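Local coordinates for protein inosine-uridine preferring nucleoside hydrolase (PDB 6BA1) that belongs to the nucleoside hydrolase family, binds a calcium ion and pairs with a second copy of itself, at residues G158-E171 / E273-T285. Residues are numbered along the deposited sequence; the frame is centred on the assembly and turned at random.
Sequences GALTIHGNVNAWTE and EGPTRGRTIGDVT
A chi1 of 63° sets Trp169 CG between its own backbone N and carbonyl carbon, swinging the indole onto the turns at Gly274-Arg279; chi1 46° puts Thr280 OG1 in the same position, facing Ala159, with CG2 anti to the carbonyl carbon, against Gly158. Ala159 N donates to Thr280 OG1 (2.9 Å, 147°), and Ala159 O lies 2.7 Å from the same OG1. Thr280 CG2 sits 3.6 Å from Gly158 CA. Around the indole residues 275-277 present carbonyl oxygens: Arg277 O meets the edge near the ring plane and takes a weak bond from Trp169 NE1 (3.3 Å). Pro275 O approaches CZ2 obliquely. Asn167 OD1 lies over one ring face, offset toward the rim, and accepts from Trp169 N in an Asx turn. Trp169 O receives the CA-H of Arg279. Thr170 CG2 lies against Arg277 O and the carbonyl carbon of Gly278, and Leu160 CD1 reaches Ile281 CD1 (4.3 Å). Arg279 continues to a salt bridge with Asp271. Glu171 OE1 accepts from Gly158 N, its side chain about 7 Å from the calcium ion. Side chains of each segment thus pack on the other's backbone, joining the loop after strand 152-156 to turns 274-279 and strand 280-282: carbonyl oxygens face the indole, and a threonine hydroxyl holds a backbone N.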
loop_
_atom_site.group_PDB
_atom_site.type_symbol
_atom_site.label_atom_id
_atom_site.label_comp_id
_atom_site.label_asym_id
_atom_site.label_seq_id
_atom_site.Cartn_x
_atom_site.Cartn_y
_atom_site.Cartn_z
ATOM N N GLY A 158 5.483 2.343 10.630
ATOM C CA GLY A 158 5.350 1.962 9.225
ATOM C C GLY A 158 4.614 2.962 8.350
ATOM O O GLY A 158 4.117 3.994 8.819
ATOM N N ALA A 159 4.587 2.633 7.059
ATOM C CA ALA A 159 3.814 3.364 6.057
ATOM C C ALA A 159 3.534 2.403 4.909
ATOM O O ALA A 159 4.471 1.936 4.266
ATOM C CB ALA A 159 4.575 4.575 5.562
ATOM N N LEU A 160 2.258 2.077 4.685
ATOM C CA LEU A 160 1.885 1.100 3.664
ATOM C C LEU A 160 1.727 1.786 2.329
ATOM O O LEU A 160 2.501 1.529 1.414
ATOM C CB LEU A 160 0.590 0.374 4.028
ATOM C CG LEU A 160 0.094 -0.678 3.022
ATOM C CD1 LEU A 160 1.111 -1.779 2.835
ATOM C CD2 LEU A 160 -1.224 -1.268 3.465
ATOM N N THR A 161 0.745 2.684 2.248
ATOM C CA THR A 161 0.320 3.275 0.985
ATOM C C THR A 161 0.993 4.612 0.674
ATOM O O THR A 161 0.520 5.347 -0.187
ATOM C CB THR A 161 -1.209 3.514 0.975
ATOM O OG1 THR A 161 -1.533 4.624 1.829
ATOM C CG2 THR A 161 -1.954 2.275 1.421
ATOM N N ILE A 162 2.094 4.933 1.348
ATOM C CA ILE A 162 2.660 6.276 1.263
ATOM C C ILE A 162 4.164 6.285 1.560
ATOM O O ILE A 162 4.727 5.276 1.998
ATOM C CB ILE A 162 1.845 7.226 2.192
ATOM C CG1 ILE A 162 1.423 8.462 1.398
ATOM C CG2 ILE A 162 2.560 7.566 3.515
ATOM C CD1 ILE A 162 0.680 9.480 2.229
ATOM N N HIS A 163 4.813 7.412 1.291
ATOM C CA HIS A 163 6.231 7.575 1.614
ATOM C C HIS A 163 6.464 7.552 3.119
ATOM O O HIS A 163 5.714 8.159 3.889
ATOM C CB HIS A 163 6.791 8.899 1.081
ATOM C CG HIS A 163 7.117 8.889 -0.378
ATOM N ND1 HIS A 163 8.174 8.171 -0.894
ATOM C CD2 HIS A 163 6.552 9.532 -1.429
ATOM C CE1 HIS A 163 8.233 8.353 -2.197
ATOM N NE2 HIS A 163 7.253 9.164 -2.547
ATOM N N GLY A 164 7.524 6.867 3.534
ATOM C CA GLY A 164 7.998 6.919 4.914
ATOM C C GLY A 164 8.586 8.282 5.246
ATOM O O GLY A 164 8.653 9.166 4.372
ATOM N N ASN A 165 9.018 8.457 6.500
ATOM C CA ASN A 165 9.613 9.733 6.946
ATOM C C ASN A 165 11.134 9.716 7.130
ATOM O O ASN A 165 11.754 10.774 7.076
ATOM C CB ASN A 165 8.901 10.318 8.191
ATOM C CG ASN A 165 8.809 9.348 9.359
ATOM O OD1 ASN A 165 9.465 8.312 9.389
ATOM N ND2 ASN A 165 7.985 9.693 10.334
ATOM N N VAL A 166 11.741 8.542 7.321
ATOM C CA VAL A 166 13.210 8.444 7.412
ATOM C C VAL A 166 13.810 8.523 6.020
ATOM O O VAL A 166 14.708 9.329 5.764
ATOM C CB VAL A 166 13.675 7.144 8.104
ATOM C CG1 VAL A 166 15.206 7.057 8.140
ATOM C CG2 VAL A 166 13.101 7.065 9.520
ATOM N N ASN A 167 13.323 7.665 5.134
ATOM C CA ASN A 167 13.626 7.725 3.702
ATOM C C ASN A 167 12.285 7.654 2.962
ATOM O O ASN A 167 11.232 7.781 3.592
ATOM C CB ASN A 167 14.623 6.611 3.309
ATOM C CG ASN A 167 14.169 5.218 3.720
ATOM O OD1 ASN A 167 12.984 4.898 3.684
ATOM N ND2 ASN A 167 15.119 4.378 4.101
ATOM N N ALA A 168 12.304 7.461 1.647
ATOM C CA ALA A 168 11.054 7.352 0.870
ATOM C C ALA A 168 10.210 6.095 1.159
ATOM O O ALA A 168 9.033 6.069 0.815
ATOM C CB ALA A 168 11.346 7.470 -0.625
ATOM N N TRP A 169 10.790 5.080 1.797
ATOM C CA TRP A 169 10.120 3.783 1.988
ATOM C C TRP A 169 10.075 3.217 3.421
ATOM O O TRP A 169 9.482 2.161 3.617
ATOM C CB TRP A 169 10.747 2.751 1.044
ATOM C CG TRP A 169 12.194 2.477 1.300
ATOM C CD1 TRP A 169 12.708 1.452 2.017
ATOM C CD2 TRP A 169 13.312 3.238 0.828
ATOM N NE1 TRP A 169 14.079 1.524 2.036
ATOM C CE2 TRP A 169 14.478 2.612 1.310
ATOM C CE3 TRP A 169 13.442 4.397 0.050
ATOM C CZ2 TRP A 169 15.764 3.095 1.039
ATOM C CZ3 TRP A 169 14.722 4.884 -0.221
ATOM C CH2 TRP A 169 15.864 4.232 0.275
ATOM N N THR A 170 10.668 3.898 4.408
ATOM C CA THR A 170 10.668 3.416 5.807
ATOM C C THR A 170 10.252 4.500 6.796
ATOM O O THR A 170 10.530 5.682 6.590
ATOM C CB THR A 170 12.058 2.892 6.255
ATOM O OG1 THR A 170 12.939 3.988 6.506
ATOM C CG2 THR A 170 12.693 2.002 5.212
ATOM N N GLU A 171 9.612 4.082 7.879
ATOM C CA GLU A 171 9.195 4.973 8.957
ATOM C C GLU A 171 10.051 4.728 10.211
ATOM O O GLU A 171 10.483 3.603 10.461
ATOM C CB GLU A 171 7.704 4.775 9.239
ATOM C CG GLU A 171 7.122 5.606 10.379
ATOM C CD GLU A 171 7.428 5.060 11.769
ATOM O OE1 GLU A 171 7.604 3.821 11.911
ATOM O OE2 GLU A 171 7.519 5.869 12.725
ATOM N N GLU A 273 15.910 -7.696 3.353
ATOM C CA GLU A 273 17.094 -7.929 2.502
ATOM C C GLU A 273 17.415 -6.845 1.490
ATOM O O GLU A 273 18.561 -6.430 1.363
ATOM C CB GLU A 273 16.984 -9.287 1.768
ATOM C CG GLU A 273 17.021 -10.507 2.686
ATOM C CD GLU A 273 17.766 -11.724 2.124
ATOM O OE1 GLU A 273 17.733 -11.890 0.891
ATOM O OE2 GLU A 273 18.400 -12.418 2.936
ATOM N N GLY A 274 16.410 -6.394 0.759
ATOM C CA GLY A 274 16.603 -5.540 -0.423
ATOM C C GLY A 274 17.025 -4.115 -0.144
ATOM O O GLY A 274 17.282 -3.758 1.003
ATOM N N PRO A 275 17.101 -3.281 -1.203
ATOM C CA PRO A 275 17.316 -1.839 -1.025
ATOM C C PRO A 275 16.062 -1.111 -0.527
ATOM O O PRO A 275 16.110 0.098 -0.295
ATOM C CB PRO A 275 17.708 -1.368 -2.424
ATOM C CG PRO A 275 16.987 -2.293 -3.328
ATOM C CD PRO A 275 16.924 -3.623 -2.626
ATOM N N THR A 276 14.949 -1.841 -0.402
ATOM C CA THR A 276 13.764 -1.387 0.324
ATOM C C THR A 276 13.725 -1.854 1.795
ATOM O O THR A 276 12.650 -1.901 2.389
ATOM C CB THR A 276 12.487 -1.896 -0.366
ATOM O OG1 THR A 276 12.546 -3.323 -0.475
ATOM C CG2 THR A 276 12.348 -1.293 -1.740
ATOM N N ARG A 277 14.874 -2.196 2.384
ATOM C CA ARG A 277 14.948 -2.632 3.785
ATOM C C ARG A 277 14.271 -1.623 4.717
ATOM O O ARG A 277 14.589 -0.438 4.677
ATOM C CB ARG A 277 16.409 -2.850 4.203
ATOM C CG ARG A 277 16.612 -3.250 5.661
ATOM C CD ARG A 277 18.077 -3.422 6.031
ATOM N NE ARG A 277 18.274 -3.321 7.482
ATOM C CZ ARG A 277 17.965 -4.264 8.378
ATOM N NH1 ARG A 277 18.196 -4.049 9.667
ATOM N NH2 ARG A 277 17.442 -5.438 7.994
ATOM N N GLY A 278 13.338 -2.111 5.536
ATOM C CA GLY A 278 12.582 -1.288 6.491
ATOM C C GLY A 278 11.200 -0.837 6.034
ATOM O O GLY A 278 10.525 -0.075 6.745
ATOM N N ARG A 279 10.784 -1.304 4.857
ATOM C CA ARG A 279 9.486 -0.959 4.284
ATOM C C ARG A 279 8.432 -1.913 4.802
ATOM O O ARG A 279 8.663 -3.115 4.879
ATOM C CB ARG A 279 9.557 -1.006 2.743
ATOM C CG ARG A 279 8.235 -1.083 1.984
ATOM C CD ARG A 279 8.377 -0.541 0.569
ATOM N NE ARG A 279 7.622 -1.268 -0.456
ATOM C CZ ARG A 279 7.997 -2.408 -1.037
ATOM N NH1 ARG A 279 9.116 -3.032 -0.709
ATOM N NH2 ARG A 279 7.224 -2.954 -1.963
ATOM N N THR A 280 7.280 -1.362 5.156
ATOM C CA THR A 280 6.117 -2.147 5.533
ATOM C C THR A 280 5.309 -2.411 4.272
ATOM O O THR A 280 4.932 -1.471 3.564
ATOM C CB THR A 280 5.249 -1.367 6.518
ATOM O OG1 THR A 280 5.095 -0.025 6.042
ATOM C CG2 THR A 280 5.907 -1.315 7.893
ATOM N N ILE A 281 5.046 -3.682 3.983
ATOM C CA ILE A 281 4.428 -4.069 2.720
ATOM C C ILE A 281 3.758 -5.437 2.840
ATOM O O ILE A 281 4.168 -6.253 3.657
ATOM C CB ILE A 281 5.491 -4.067 1.592
ATOM C CG1 ILE A 281 4.839 -4.073 0.204
ATOM C CG2 ILE A 281 6.477 -5.224 1.733
ATOM C CD1 ILE A 281 4.110 -2.786 -0.127
ATOM N N GLY A 282 2.718 -5.673 2.042
ATOM C CA GLY A 282 2.031 -6.955 2.038
ATOM C C GLY A 282 2.894 -8.100 1.536
ATOM O O GLY A 282 3.674 -7.935 0.600
ATOM N N ASP A 283 2.756 -9.258 2.172
ATOM C CA ASP A 283 3.438 -10.463 1.727
ATOM C C ASP A 283 2.582 -11.088 0.648
ATOM O O ASP A 283 1.395 -11.360 0.872
ATOM C CB ASP A 283 3.648 -11.455 2.882
ATOM C CG ASP A 283 4.525 -12.644 2.495
ATOM O OD1 ASP A 283 4.491 -13.661 3.216
ATOM O OD2 ASP A 283 5.249 -12.576 1.478
ATOM N N VAL A 284 3.191 -11.316 -0.513
ATOM C CA VAL A 284 2.481 -11.869 -1.672
ATOM C C VAL A 284 2.084 -13.303 -1.372
ATOM O O VAL A 284 0.961 -13.710 -1.669
ATOM C CB VAL A 284 3.326 -11.863 -2.967
ATOM C CG1 VAL A 284 2.457 -12.201 -4.175
ATOM C CG2 VAL A 284 3.990 -10.518 -3.184
ATOM N N THR A 285 3.015 -14.045 -0.778
ATOM C CA THR A 285 2.812 -15.430 -0.353
ATOM C C THR A 285 1.477 -15.652 0.344
ATOM O O THR A 285 0.795 -16.642 0.081
ATOM C CB THR A 285 3.914 -15.886 0.620
ATOM O OG1 THR A 285 5.147 -15.259 0.265
ATOM C CG2 THR A 285 4.083 -17.405 0.593
#